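Local coordinates for MUTM (fpg) protein (Thermus thermophilus, PDB 1EE8), which belongs to the MutM (Fpg) family and combines a beta-rich N-terminal domain, a helical H2TH domain and a C-terminal zinc finger, at residues P1-T9 with A156-A164; T71-T82 with T92-R100. All blocks are in the same frame, centred on the assembly; numbering follows the deposited sequence.

Interaction 1. Residues P1-T9 with A156-A164; sequences PELPEVETT and AAGVGNIYA
E2 points its carboxylate at the start of helix 161-170, where the first backbone N-H groups have no earlier turn to bond to. OE2 accepts from I162 N at 2.9 Å, through the lone pair on the side of the other oxygen. OE1 lies toward G160 N and Y163 N, but it crowds G160 in the model and its position is less certain. A glutamate suits this place because its chain, extended beyond CG (chi2 170°), spans the gap, while G160, at the N-cap, brings no side chain into its path. Beside it, Y163 is sandwiched: P4 CG sits 3.6 Å from the ring centroid in a CH-pi contact, and I162 CG2 covers the opposite face. The ring's hydroxyl gives a very short bond, 2.5 Å, from Y163 OH to E5 OE1, with carboxylate and ring nearly coplanar.

These contacts join the two halves of the protein: helix 3-17 of the N-terminal domain meets the turn and second helix of what is consistent with the helix-two-turn-helix motif. The backbones also touch, L3 N donating to G158 O at 2.9 Å on a carbonyl lone pair. G158 is the third residue of a type II turn, and its positive phi of 86° is easy for glycine; L3 CB packs 3.4 Å from G158 O.

Further out, E5 is bent at chi2 so that its OE2 accepts from E2 N at 2.7 Å, the half of a capping box that runs from the third helical residue back to the N-cap. S207 binds both ends of the E5-Y163 pair, its N reaching E5 OE1 and its OG meeting Y163 OH. P4 and Y163 both pack on A201 of helix 184-203.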
ATOM      1  N   PRO A   1     -11.918 -14.119  21.075  1.00 26.76           N
ATOM      2  CA  PRO A   1     -12.817 -12.969  21.324  1.00 25.86           C
ATOM      3  C   PRO A   1     -14.033 -12.890  20.402  1.00 25.11           C
ATOM      4  O   PRO A   1     -13.948 -13.146  19.199  1.00 24.65           O
ATOM      5  CB  PRO A   1     -11.968 -11.703  21.215  1.00 26.63           C
ATOM      6  CG  PRO A   1     -10.666 -12.222  20.564  1.00 26.73           C
ATOM      7  CD  PRO A   1     -10.520 -13.660  21.058  1.00 27.18           C
ATOM      8  N   GLU A   2     -15.168 -12.534  20.987  1.00 23.57           N
ATOM      9  CA  GLU A   2     -16.418 -12.402  20.249  1.00 22.52           C
ATOM     10  C   GLU A   2     -16.879 -10.944  20.314  1.00 21.50           C
ATOM     11  O   GLU A   2     -16.167 -10.094  20.845  1.00 21.08           O
ATOM     12  CB  GLU A   2     -17.463 -13.355  20.843  1.00 22.07           C
ATOM     13  CG  GLU A   2     -17.102 -14.830  20.614  1.00 23.42           C
ATOM     14  CD  GLU A   2     -17.986 -15.798  21.380  1.00 24.34           C
ATOM     15  OE1 GLU A   2     -19.228 -15.650  21.341  1.00 25.51           O
ATOM     16  OE2 GLU A   2     -17.436 -16.720  22.016  1.00 26.51           O
ATOM     17  N   LEU A   3     -18.062 -10.657  19.788  1.00 21.06           N
ATOM     18  CA  LEU A   3     -18.585  -9.292  19.771  1.00 21.32           C
ATOM     19  C   LEU A   3     -18.309  -8.491  21.048  1.00 21.57           C
ATOM     20  O   LEU A   3     -17.827  -7.361  20.985  1.00 20.30           O
ATOM     21  CB  LEU A   3     -20.095  -9.306  19.476  1.00 21.96           C
ATOM     22  CG  LEU A   3     -20.795  -7.943  19.311  1.00 22.51           C
ATOM     23  CD1 LEU A   3     -22.088  -8.123  18.547  1.00 22.74           C
ATOM     24  CD2 LEU A   3     -21.061  -7.306  20.680  1.00 21.33           C
ATOM     25  N   PRO A   4     -18.598  -9.068  22.225  1.00 21.65           N
ATOM     26  CA  PRO A   4     -18.348  -8.316  23.462  1.00 22.37           C
ATOM     27  C   PRO A   4     -16.888  -7.912  23.705  1.00 21.25           C
ATOM     28  O   PRO A   4     -16.619  -6.790  24.125  1.00 22.64           O
ATOM     29  CB  PRO A   4     -18.889  -9.248  24.548  1.00 22.66           C
ATOM     30  CG  PRO A   4     -19.999  -9.995  23.831  1.00 22.28           C
ATOM     31  CD  PRO A   4     -19.346 -10.308  22.502  1.00 21.78           C
ATOM     32  N   GLU A   5     -15.952  -8.821  23.451  1.00 21.26           N
ATOM     33  CA  GLU A   5     -14.535  -8.515  23.644  1.00 20.96           C
ATOM     34  C   GLU A   5     -14.035  -7.496  22.613  1.00 21.15           C
ATOM     35  O   GLU A   5     -13.278  -6.582  22.947  1.00 20.87           O
ATOM     36  CB  GLU A   5     -13.679  -9.787  23.537  1.00 21.00           C
ATOM     37  CG  GLU A   5     -13.923 -10.806  24.651  1.00 22.69           C
ATOM     38  CD  GLU A   5     -15.328 -11.389  24.619  1.00 24.11           C
ATOM     39  OE1 GLU A   5     -15.928 -11.553  25.704  1.00 26.05           O
ATOM     40  OE2 GLU A   5     -15.824 -11.697  23.512  1.00 23.10           O
ATOM     41  N   VAL A   6     -14.456  -7.663  21.365  1.00 20.56           N
ATOM     42  CA  VAL A   6     -14.030  -6.762  20.303  1.00 21.54           C
ATOM     43  C   VAL A   6     -14.599  -5.368  20.531  1.00 21.66           C
ATOM     44  O   VAL A   6     -13.904  -4.370  20.338  1.00 21.47           O
ATOM     45  CB  VAL A   6     -14.463  -7.297  18.923  1.00 21.90           C
ATOM     46  CG1 VAL A   6     -13.987  -6.359  17.820  1.00 22.27           C
ATOM     47  CG2 VAL A   6     -13.881  -8.696  18.718  1.00 21.68           C
ATOM     48  N   GLU A   7     -15.855  -5.300  20.963  1.00 22.29           N
ATOM     49  CA  GLU A   7     -16.493  -4.015  21.228  1.00 22.52           C
ATOM     50  C   GLU A   7     -15.776  -3.328  22.380  1.00 23.19           C
ATOM     51  O   GLU A   7     -15.545  -2.120  22.348  1.00 23.36           O
ATOM     52  CB  GLU A   7     -17.969  -4.216  21.572  1.00 24.38           C
ATOM     53  CG  GLU A   7     -18.758  -2.926  21.807  1.00 24.67           C
ATOM     54  CD  GLU A   7     -18.717  -1.959  20.622  1.00 27.11           C
ATOM     55  OE1 GLU A   7     -18.864  -2.406  19.466  1.00 27.25           O
ATOM     56  OE2 GLU A   7     -18.552  -0.743  20.852  1.00 26.88           O
ATOM     57  N   THR A   8     -15.415  -4.098  23.402  1.00 22.90           N
ATOM     58  CA  THR A   8     -14.703  -3.524  24.534  1.00 22.79           C
ATOM     59  C   THR A   8     -13.366  -2.958  24.061  1.00 21.86           C
ATOM     60  O   THR A   8     -12.921  -1.920  24.536  1.00 21.69           O
ATOM     61  CB  THR A   8     -14.460  -4.572  25.637  1.00 21.69           C
ATOM     62  OG1 THR A   8     -15.722  -5.026  26.138  1.00 22.01           O
ATOM     63  CG2 THR A   8     -13.663  -3.966  26.784  1.00 23.43           C
ATOM     64  N   THR A   9     -12.726  -3.647  23.123  1.00 22.66           N
ATOM     65  CA  THR A   9     -11.454  -3.195  22.586  1.00 22.00           C
ATOM     66  C   THR A   9     -11.673  -1.873  21.843  1.00 22.19           C
ATOM     67  O   THR A   9     -10.916  -0.911  22.020  1.00 20.14           O
ATOM     68  CB  THR A   9     -10.865  -4.260  21.636  1.00 23.23           C
ATOM     69  OG1 THR A   9     -10.536  -5.436  22.396  1.00 22.43           O
ATOM     70  CG2 THR A   9      -9.617  -3.741  20.939  1.00 22.36           C
ATOM     71  N   ALA A 156     -26.599 -13.730  12.959  1.00 34.85           N
ATOM     72  CA  ALA A 156     -26.188 -13.002  14.155  1.00 33.03           C
ATOM     73  C   ALA A 156     -24.689 -12.712  14.118  1.00 30.38           C
ATOM     74  O   ALA A 156     -23.882 -13.488  14.632  1.00 31.37           O
ATOM     75  CB  ALA A 156     -26.525 -13.827  15.396  1.00 34.78           C
ATOM     76  N   ALA A 157     -24.314 -11.588  13.521  1.00 28.75           N
ATOM     77  CA  ALA A 157     -22.909 -11.226  13.420  1.00 26.93           C
ATOM     78  C   ALA A 157     -22.236 -11.071  14.781  1.00 26.17           C
ATOM     79  O   ALA A 157     -22.832 -10.557  15.729  1.00 27.16           O
ATOM     80  CB  ALA A 157     -22.763  -9.932  12.614  1.00 27.18           C
ATOM     81  N   GLY A 158     -20.994 -11.532  14.877  1.00 24.55           N
ATOM     82  CA  GLY A 158     -20.254 -11.397  16.118  1.00 24.34           C
ATOM     83  C   GLY A 158     -20.426 -12.462  17.188  1.00 24.06           C
ATOM     84  O   GLY A 158     -19.700 -12.455  18.179  1.00 22.66           O
ATOM     85  N   VAL A 159     -21.366 -13.379  16.994  1.00 23.93           N
ATOM     86  CA  VAL A 159     -21.612 -14.423  17.977  1.00 25.39           C
ATOM     87  C   VAL A 159     -20.711 -15.645  17.817  1.00 26.20           C
ATOM     88  O   VAL A 159     -20.552 -16.187  16.720  1.00 27.48           O
ATOM     89  CB  VAL A 159     -23.092 -14.883  17.935  1.00 25.73           C
ATOM     90  CG1 VAL A 159     -23.343 -15.946  19.002  1.00 25.54           C
ATOM     91  CG2 VAL A 159     -24.004 -13.690  18.154  1.00 25.42           C
ATOM     92  N   GLY A 160     -20.122 -16.069  18.928  1.00 26.10           N
ATOM     93  CA  GLY A 160     -19.257 -17.233  18.927  1.00 25.03           C
ATOM     94  C   GLY A 160     -19.735 -18.262  19.943  1.00 24.88           C
ATOM     95  O   GLY A 160     -20.867 -18.199  20.428  1.00 23.65           O
ATOM     96  N   ASN A 161     -18.863 -19.206  20.275  1.00 24.39           N
ATOM     97  CA  ASN A 161     -19.193 -20.260  21.222  1.00 25.05           C
ATOM     98  C   ASN A 161     -19.690 -19.781  22.579  1.00 24.54           C
ATOM     99  O   ASN A 161     -20.728 -20.236  23.062  1.00 23.72           O
ATOM    100  CB  ASN A 161     -17.981 -21.170  21.422  1.00 26.85           C
ATOM    101  CG  ASN A 161     -17.795 -22.146  20.279  1.00 28.89           C
ATOM    102  OD1 ASN A 161     -18.735 -22.833  19.872  1.00 31.04           O
ATOM    103  ND2 ASN A 161     -16.581 -22.206  19.748  1.00 27.08           N
ATOM    104  N   ILE A 162     -18.942 -18.876  23.202  1.00 23.37           N
ATOM    105  CA  ILE A 162     -19.306 -18.373  24.523  1.00 22.72           C
ATOM    106  C   ILE A 162     -20.717 -17.798  24.611  1.00 22.31           C
ATOM    107  O   ILE A 162     -21.546 -18.269  25.395  1.00 20.40           O
ATOM    108  CB  ILE A 162     -18.307 -17.294  25.002  1.00 23.98           C
ATOM    109  CG1 ILE A 162     -16.930 -17.928  25.215  1.00 26.34           C
ATOM    110  CG2 ILE A 162     -18.802 -16.646  26.300  1.00 24.25           C
ATOM    111  CD1 ILE A 162     -15.880 -16.963  25.716  1.00 25.93           C
ATOM    112  N   TYR A 163     -21.000 -16.794  23.792  1.00 20.65           N
ATOM    113  CA  TYR A 163     -22.299 -16.163  23.845  1.00 20.45           C
ATOM    114  C   TYR A 163     -23.434 -16.965  23.243  1.00 20.23           C
ATOM    115  O   TYR A 163     -24.594 -16.760  23.605  1.00 20.81           O
ATOM    116  CB  TYR A 163     -22.179 -14.755  23.270  1.00 18.92           C
ATOM    117  CG  TYR A 163     -21.157 -13.988  24.076  1.00 20.49           C
ATOM    118  CD1 TYR A 163     -19.890 -13.725  23.568  1.00 19.55           C
ATOM    119  CD2 TYR A 163     -21.416 -13.639  25.405  1.00 21.84           C
ATOM    120  CE1 TYR A 163     -18.901 -13.144  24.359  1.00 19.76           C
ATOM    121  CE2 TYR A 163     -20.430 -13.059  26.206  1.00 20.89           C
ATOM    122  CZ  TYR A 163     -19.175 -12.816  25.675  1.00 20.98           C
ATOM    123  OH  TYR A 163     -18.196 -12.261  26.461  1.00 18.71           O
ATOM    124  N   ALA A 164     -23.123 -17.887  22.337  1.00 19.71           N
ATOM    125  CA  ALA A 164     -24.179 -18.733  21.792  1.00 20.51           C
ATOM    126  C   ALA A 164     -24.599 -19.643  22.958  1.00 20.80           C
ATOM    127  O   ALA A 164     -25.782 -19.739  23.290  1.00 19.76           O
ATOM    128  CB  ALA A 164     -23.665 -19.570  20.631  1.00 20.01           C
TER

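Interaction 2. Residues T71-T82 with T92-R100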
ATOM      1  N   THR A  71      -6.709 -15.953  19.892  1.00 26.25           N
ATOM      2  CA  THR A  71      -5.939 -15.345  20.972  1.00 26.09           C
ATOM      3  C   THR A  71      -5.408 -13.952  20.649  1.00 25.67           C
ATOM      4  O   THR A  71      -4.558 -13.419  21.366  1.00 27.21           O
ATOM      5  CB  THR A  71      -4.748 -16.234  21.333  1.00 25.02           C
ATOM      6  OG1 THR A  71      -3.914 -16.409  20.178  1.00 22.33           O
ATOM      7  CG2 THR A  71      -5.240 -17.596  21.817  1.00 26.05           C
ATOM      8  N   GLY A  72      -5.913 -13.363  19.575  1.00 24.09           N
ATOM      9  CA  GLY A  72      -5.447 -12.043  19.186  1.00 23.98           C
ATOM     10  C   GLY A  72      -6.020 -10.909  20.016  1.00 23.03           C
ATOM     11  O   GLY A  72      -7.158 -10.970  20.494  1.00 21.46           O
ATOM     12  N   GLY A  73      -5.220  -9.862  20.192  1.00 21.83           N
ATOM     13  CA  GLY A  73      -5.673  -8.715  20.953  1.00 20.42           C
ATOM     14  C   GLY A  73      -4.680  -7.575  20.879  1.00 19.36           C
ATOM     15  O   GLY A  73      -3.496  -7.791  20.606  1.00 19.33           O
ATOM     16  N   PHE A  74      -5.169  -6.357  21.081  1.00 19.27           N
ATOM     17  CA  PHE A  74      -4.314  -5.176  21.075  1.00 18.84           C
ATOM     18  C   PHE A  74      -3.987  -4.878  22.529  1.00 19.09           C
ATOM     19  O   PHE A  74      -4.877  -4.912  23.372  1.00 19.61           O
ATOM     20  CB  PHE A  74      -5.051  -3.990  20.444  1.00 19.04           C
ATOM     21  CG  PHE A  74      -5.158  -4.078  18.953  1.00 19.78           C
ATOM     22  CD1 PHE A  74      -4.054  -3.814  18.151  1.00 20.22           C
ATOM     23  CD2 PHE A  74      -6.342  -4.493  18.352  1.00 20.59           C
ATOM     24  CE1 PHE A  74      -4.123  -3.966  16.764  1.00 20.59           C
ATOM     25  CE2 PHE A  74      -6.420  -4.648  16.967  1.00 20.91           C
ATOM     26  CZ  PHE A  74      -5.307  -4.384  16.173  1.00 20.96           C
ATOM     27  N   ARG A  75      -2.715  -4.611  22.820  1.00 18.58           N
ATOM     28  CA  ARG A  75      -2.272  -4.308  24.180  1.00 17.41           C
ATOM     29  C   ARG A  75      -1.534  -2.961  24.200  1.00 17.02           C
ATOM     30  O   ARG A  75      -1.009  -2.517  23.180  1.00 16.70           O
ATOM     31  CB  ARG A  75      -1.326  -5.403  24.691  1.00 19.41           C
ATOM     32  CG  ARG A  75      -1.930  -6.803  24.788  1.00 20.50           C
ATOM     33  CD  ARG A  75      -3.103  -6.821  25.749  1.00 23.12           C
ATOM     34  NE  ARG A  75      -3.760  -8.124  25.799  1.00 26.86           N
ATOM     35  CZ  ARG A  75      -3.267  -9.192  26.416  1.00 27.12           C
ATOM     36  NH1 ARG A  75      -3.942 -10.335  26.402  1.00 28.91           N
ATOM     37  NH2 ARG A  75      -2.110  -9.111  27.053  1.00 27.40           N
ATOM     38  N   LEU A  76      -1.500  -2.315  25.361  1.00 17.16           N
ATOM     39  CA  LEU A  76      -0.809  -1.036  25.497  1.00 17.19           C
ATOM     40  C   LEU A  76       0.681  -1.211  25.826  1.00 17.48           C
ATOM     41  O   LEU A  76       1.464  -0.254  25.763  1.00 16.11           O
ATOM     42  CB  LEU A  76      -1.514  -0.181  26.553  1.00 18.51           C
ATOM     43  CG  LEU A  76      -2.979   0.099  26.181  1.00 19.05           C
ATOM     44  CD1 LEU A  76      -3.597   1.066  27.182  1.00 20.23           C
ATOM     45  CD2 LEU A  76      -3.050   0.682  24.774  1.00 19.88           C
ATOM     46  N   GLU A  77       1.064  -2.439  26.167  1.00 17.33           N
ATOM     47  CA  GLU A  77       2.458  -2.785  26.463  1.00 20.95           C
ATOM     48  C   GLU A  77       2.815  -4.023  25.647  1.00 19.03           C
ATOM     49  O   GLU A  77       1.977  -4.893  25.449  1.00 20.85           O
ATOM     50  CB  GLU A  77       2.654  -3.100  27.947  1.00 23.77           C
ATOM     51  CG  GLU A  77       3.475  -2.063  28.673  1.00 30.89           C
ATOM     52  CD  GLU A  77       2.628  -1.157  29.528  1.00 35.43           C
ATOM     53  OE1 GLU A  77       1.588  -0.670  29.024  1.00 37.54           O
ATOM     54  OE2 GLU A  77       3.006  -0.926  30.705  1.00 38.09           O
ATOM     55  N   PRO A  78       4.062  -4.118  25.172  1.00 17.70           N
ATOM     56  CA  PRO A  78       4.452  -5.287  24.377  1.00 17.64           C
ATOM     57  C   PRO A  78       4.455  -6.589  25.184  1.00 17.74           C
ATOM     58  O   PRO A  78       4.652  -6.581  26.400  1.00 14.77           O
ATOM     59  CB  PRO A  78       5.830  -4.898  23.844  1.00 18.03           C
ATOM     60  CG  PRO A  78       6.370  -4.012  24.927  1.00 19.11           C
ATOM     61  CD  PRO A  78       5.190  -3.185  25.349  1.00 17.16           C
ATOM     62  N   THR A  79       4.215  -7.701  24.499  1.00 17.79           N
ATOM     63  CA  THR A  79       4.173  -9.008  25.136  1.00 17.71           C
ATOM     64  C   THR A  79       5.147  -9.947  24.427  1.00 17.24           C
ATOM     65  O   THR A  79       5.620  -9.654  23.332  1.00 15.27           O
ATOM     66  CB  THR A  79       2.769  -9.646  25.033  1.00 18.32           C
ATOM     67  OG1 THR A  79       2.522 -10.025  23.672  1.00 21.29           O
ATOM     68  CG2 THR A  79       1.698  -8.673  25.483  1.00 19.81           C
ATOM     69  N   PRO A  80       5.457 -11.094  25.045  1.00 16.53           N
ATOM     70  CA  PRO A  80       6.386 -12.015  24.383  1.00 17.25           C
ATOM     71  C   PRO A  80       5.860 -12.500  23.034  1.00 18.57           C
ATOM     72  O   PRO A  80       6.630 -12.938  22.179  1.00 18.52           O
ATOM     73  CB  PRO A  80       6.519 -13.155  25.394  1.00 17.96           C
ATOM     74  CG  PRO A  80       6.401 -12.447  26.703  1.00 15.99           C
ATOM     75  CD  PRO A  80       5.238 -11.483  26.449  1.00 18.01           C
ATOM     76  N   HIS A  81       4.545 -12.426  22.844  1.00 19.73           N
ATOM     77  CA  HIS A  81       3.946 -12.868  21.588  1.00 20.94           C
ATOM     78  C   HIS A  81       3.374 -11.752  20.724  1.00 19.87           C
ATOM     79  O   HIS A  81       2.404 -11.951  19.990  1.00 19.33           O
ATOM     80  CB  HIS A  81       2.870 -13.926  21.854  1.00 23.15           C
ATOM     81  CG  HIS A  81       3.420 -15.201  22.408  1.00 25.95           C
ATOM     82  ND1 HIS A  81       3.397 -15.501  23.753  1.00 27.00           N
ATOM     83  CD2 HIS A  81       4.068 -16.228  21.805  1.00 27.07           C
ATOM     84  CE1 HIS A  81       4.007 -16.654  23.956  1.00 27.28           C
ATOM     85  NE2 HIS A  81       4.424 -17.116  22.790  1.00 28.57           N
ATOM     86  N   THR A  82       3.983 -10.575  20.802  1.00 19.15           N
ATOM     87  CA  THR A  82       3.539  -9.456  19.982  1.00 16.57           C
ATOM     88  C   THR A  82       4.029  -9.727  18.563  1.00 15.79           C
ATOM     89  O   THR A  82       5.203 -10.024  18.353  1.00 15.06           O
ATOM     90  CB  THR A  82       4.102  -8.127  20.515  1.00 16.58           C
ATOM     91  OG1 THR A  82       3.486  -7.834  21.783  1.00 15.48           O
ATOM     92  CG2 THR A  82       3.815  -6.985  19.529  1.00 15.48           C
ATOM     93  N   THR A  92       1.962   3.627  21.150  1.00 23.81           N
ATOM     94  CA  THR A  92       2.019   2.431  20.318  1.00 22.31           C
ATOM     95  C   THR A  92       1.060   1.348  20.803  1.00 21.95           C
ATOM     96  O   THR A  92       0.907   1.137  22.009  1.00 23.20           O
ATOM     97  CB  THR A  92       3.463   1.881  20.300  1.00 21.56           C
ATOM     98  OG1 THR A  92       4.308   2.819  19.629  1.00 22.12           O
ATOM     99  CG2 THR A  92       3.545   0.537  19.570  1.00 20.44           C
ATOM    100  N   LEU A  93       0.408   0.677  19.858  1.00 20.03           N
ATOM    101  CA  LEU A  93      -0.511  -0.412  20.169  1.00 18.85           C
ATOM    102  C   LEU A  93       0.179  -1.697  19.718  1.00 18.28           C
ATOM    103  O   LEU A  93       0.703  -1.758  18.604  1.00 19.11           O
ATOM    104  CB  LEU A  93      -1.825  -0.257  19.393  1.00 19.58           C
ATOM    105  CG  LEU A  93      -2.582   1.066  19.520  1.00 19.35           C
ATOM    106  CD1 LEU A  93      -3.881   0.981  18.734  1.00 19.47           C
ATOM    107  CD2 LEU A  93      -2.870   1.350  20.995  1.00 18.10           C
ATOM    108  N   TYR A  94       0.176  -2.723  20.560  1.00 16.24           N
ATOM    109  CA  TYR A  94       0.828  -3.980  20.195  1.00 16.31           C
ATOM    110  C   TYR A  94      -0.183  -5.088  19.943  1.00 16.08           C
ATOM    111  O   TYR A  94      -1.092  -5.294  20.744  1.00 15.69           O
ATOM    112  CB  TYR A  94       1.795  -4.423  21.295  1.00 16.50           C
ATOM    113  CG  TYR A  94       2.794  -3.356  21.672  1.00 16.24           C
ATOM    114  CD1 TYR A  94       2.526  -2.459  22.704  1.00 15.86           C
ATOM    115  CD2 TYR A  94       3.998  -3.226  20.977  1.00 15.86           C
ATOM    116  CE1 TYR A  94       3.437  -1.453  23.043  1.00 15.84           C
ATOM    117  CE2 TYR A  94       4.914  -2.221  21.302  1.00 15.60           C
ATOM    118  CZ  TYR A  94       4.623  -1.340  22.340  1.00 16.89           C
ATOM    119  OH  TYR A  94       5.521  -0.352  22.669  1.00 17.29           O
ATOM    120  N   PHE A  95      -0.014  -5.789  18.824  1.00 15.35           N
ATOM    121  CA  PHE A  95      -0.903  -6.879  18.460  1.00 15.53           C
ATOM    122  C   PHE A  95      -0.338  -8.185  19.031  1.00 14.87           C
ATOM    123  O   PHE A  95       0.577  -8.788  18.479  1.00 14.17           O
ATOM    124  CB  PHE A  95      -1.045  -6.952  16.934  1.00 17.41           C
ATOM    125  CG  PHE A  95      -2.054  -7.968  16.460  1.00 20.77           C
ATOM    126  CD1 PHE A  95      -1.641  -9.116  15.792  1.00 21.29           C
ATOM    127  CD2 PHE A  95      -3.410  -7.780  16.689  1.00 21.94           C
ATOM    128  CE1 PHE A  95      -2.566 -10.072  15.356  1.00 23.70           C
ATOM    129  CE2 PHE A  95      -4.350  -8.728  16.262  1.00 25.94           C
ATOM    130  CZ  PHE A  95      -3.925  -9.879  15.593  1.00 24.29           C
ATOM    131  N   HIS A  96      -0.891  -8.569  20.169  1.00 14.48           N
ATOM    132  CA  HIS A  96      -0.520  -9.770  20.899  1.00 16.34           C
ATOM    133  C   HIS A  96      -1.291 -10.929  20.275  1.00 17.04           C
ATOM    134  O   HIS A  96      -2.510 -10.849  20.129  1.00 17.42           O
ATOM    135  CB  HIS A  96      -0.940  -9.595  22.361  1.00 15.03           C
ATOM    136  CG  HIS A  96      -0.841 -10.843  23.179  1.00 17.82           C
ATOM    137  ND1 HIS A  96       0.365 -11.430  23.504  1.00 17.07           N
ATOM    138  CD2 HIS A  96      -1.800 -11.617  23.740  1.00 18.60           C
ATOM    139  CE1 HIS A  96       0.144 -12.509  24.231  1.00 18.86           C
ATOM    140  NE2 HIS A  96      -1.161 -12.646  24.388  1.00 19.93           N
ATOM    141  N   ASP A  97      -0.599 -11.995  19.885  1.00 18.86           N
ATOM    142  CA  ASP A  97      -1.305 -13.122  19.288  1.00 18.04           C
ATOM    143  C   ASP A  97      -0.535 -14.433  19.396  1.00 19.64           C
ATOM    144  O   ASP A  97       0.155 -14.846  18.463  1.00 18.44           O
ATOM    145  CB  ASP A  97      -1.625 -12.833  17.816  1.00 19.14           C
ATOM    146  CG  ASP A  97      -2.578 -13.862  17.208  1.00 19.62           C
ATOM    147  OD1 ASP A  97      -2.748 -13.860  15.972  1.00 20.63           O
ATOM    148  OD2 ASP A  97      -3.162 -14.662  17.969  1.00 21.22           O
ATOM    149  N   PRO A  98      -0.655 -15.108  20.543  1.00 20.94           N
ATOM    150  CA  PRO A  98       0.010 -16.385  20.813  1.00 22.97           C
ATOM    151  C   PRO A  98      -0.185 -17.449  19.725  1.00 23.74           C
ATOM    152  O   PRO A  98       0.785 -17.985  19.208  1.00 24.92           O
ATOM    153  CB  PRO A  98      -0.613 -16.819  22.136  1.00 22.84           C
ATOM    154  CG  PRO A  98      -0.852 -15.513  22.827  1.00 22.15           C
ATOM    155  CD  PRO A  98      -1.431 -14.662  21.717  1.00 21.54           C
ATOM    156  N   ARG A  99      -1.434 -17.747  19.373  1.00 25.02           N
ATOM    157  CA  ARG A  99      -1.705 -18.788  18.379  1.00 25.85           C
ATOM    158  C   ARG A  99      -1.622 -18.394  16.910  1.00 25.76           C
ATOM    159  O   ARG A  99      -1.755 -19.245  16.033  1.00 25.46           O
ATOM    160  CB  ARG A  99      -3.051 -19.456  18.674  1.00 28.29           C
ATOM    161  CG  ARG A  99      -3.077 -20.161  20.030  1.00 32.21           C
ATOM    162  CD  ARG A  99      -4.174 -21.206  20.112  1.00 37.13           C
ATOM    163  NE  ARG A  99      -3.992 -22.247  19.102  1.00 41.03           N
ATOM    164  CZ  ARG A  99      -4.764 -23.323  18.981  1.00 42.10           C
ATOM    165  NH1 ARG A  99      -4.519 -24.209  18.027  1.00 42.43           N
ATOM    166  NH2 ARG A  99      -5.776 -23.519  19.817  1.00 42.91           N
ATOM    167  N   ARG A 100      -1.399 -17.106  16.651  1.00 24.27           N
ATOM    168  CA  ARG A 100      -1.236 -16.573  15.299  1.00 23.51           C
ATOM    169  C   ARG A 100      -2.409 -16.721  14.336  1.00 23.04           C
ATOM    170  O   ARG A 100      -2.204 -16.858  13.130  1.00 22.32           O
ATOM    171  CB  ARG A 100       0.018 -17.175  14.650  1.00 24.58           C
ATOM    172  CG  ARG A 100       1.248 -17.154  15.547  1.00 26.81           C
ATOM    173  CD  ARG A 100       2.504 -17.582  14.805  1.00 28.05           C
ATOM    174  NE  ARG A 100       3.024 -16.521  13.947  1.00 29.78           N
ATOM    175  CZ  ARG A 100       4.122 -16.634  13.205  1.00 30.72           C
ATOM    176  NH1 ARG A 100       4.814 -17.768  13.212  1.00 30.56           N
ATOM    177  NH2 ARG A 100       4.537 -15.613  12.463  1.00 30.89           N
TER
HETATM  178  O   HOH W   1      -5.345 -15.663  17.233  1.00 25.61           O
HETATM  179  O   HOH W   2       0.806   2.152  24.608  1.00 25.20           O
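G73 and H96 exchange two backbone hydrogen bonds, and R75 and Y94 two more, pairing the short outermost strand 73-75 antiparallel to strand 92-96 in the mixed sheet of the N-terminal domain. The chain then loops round and returns on the other flank of 92-96, where D97 N donates to H81 O and T82 stands opposite H96 as a non-hydrogen-bonded pair.

The close-packed part centres on Y94 and H96. P78 lies along Y94, CD 3.8 Å from the ring centroid in a CH-pi contact, while T92 CG2 covers the opposite face. H96 has P98 CD over one face, and at its edge ND1 is hydrogen-bonded to T79 OG1 at 2.6 Å; T79 N donates to T82 OG1 across the type I turn from T79 to T82. F74 and F95 point to the same face of the sheet and meet obliquely, ring centroids 5.4 Å apart and planes at 56°. Next to them the branched tips of L76 and L93 lie side by side, and both leucines pack on helix 3-17, which suits their bulk and lack of polarity.

The exposed rim is looser. The R75 guanidinium only leans over H96, planes 34° apart, the H81 ring lies beside P98, and the far end of R99 leads away. Water 2 bridges L76 O and T92 O where the strands part.

At the other end D97, whose OD1 accepts from G102 N, presents OD2 to T71. With chi1 at 59°, T71 OG1 sits between its own backbone N and carbonyl carbon, donating to D97 OD2 at 2.9 Å and accepting from R99 N, also at 2.9 Å.

How the interactions relate
From the N terminus the chain enters helix 3-17, whose first turn later becomes one side of interaction 1. It then builds the sheet of the N-terminal domain, and within it interaction 2 closes a short loop, only 9 residues lying between its segments, between strand 73-75 and strand 92-96. After a further run into the helical domain, residues 156-164 come back to the chain start, so interaction 1 closes a long loop with interaction 2 nested inside. One ties domain to domain, the other finishes the sheet edge. Their centres lie about 19 Å apart, yet they touch: P1 CG packs 3.7 Å from G72 O, and T9 CG2 lies 4.2 Å from F74 CD2.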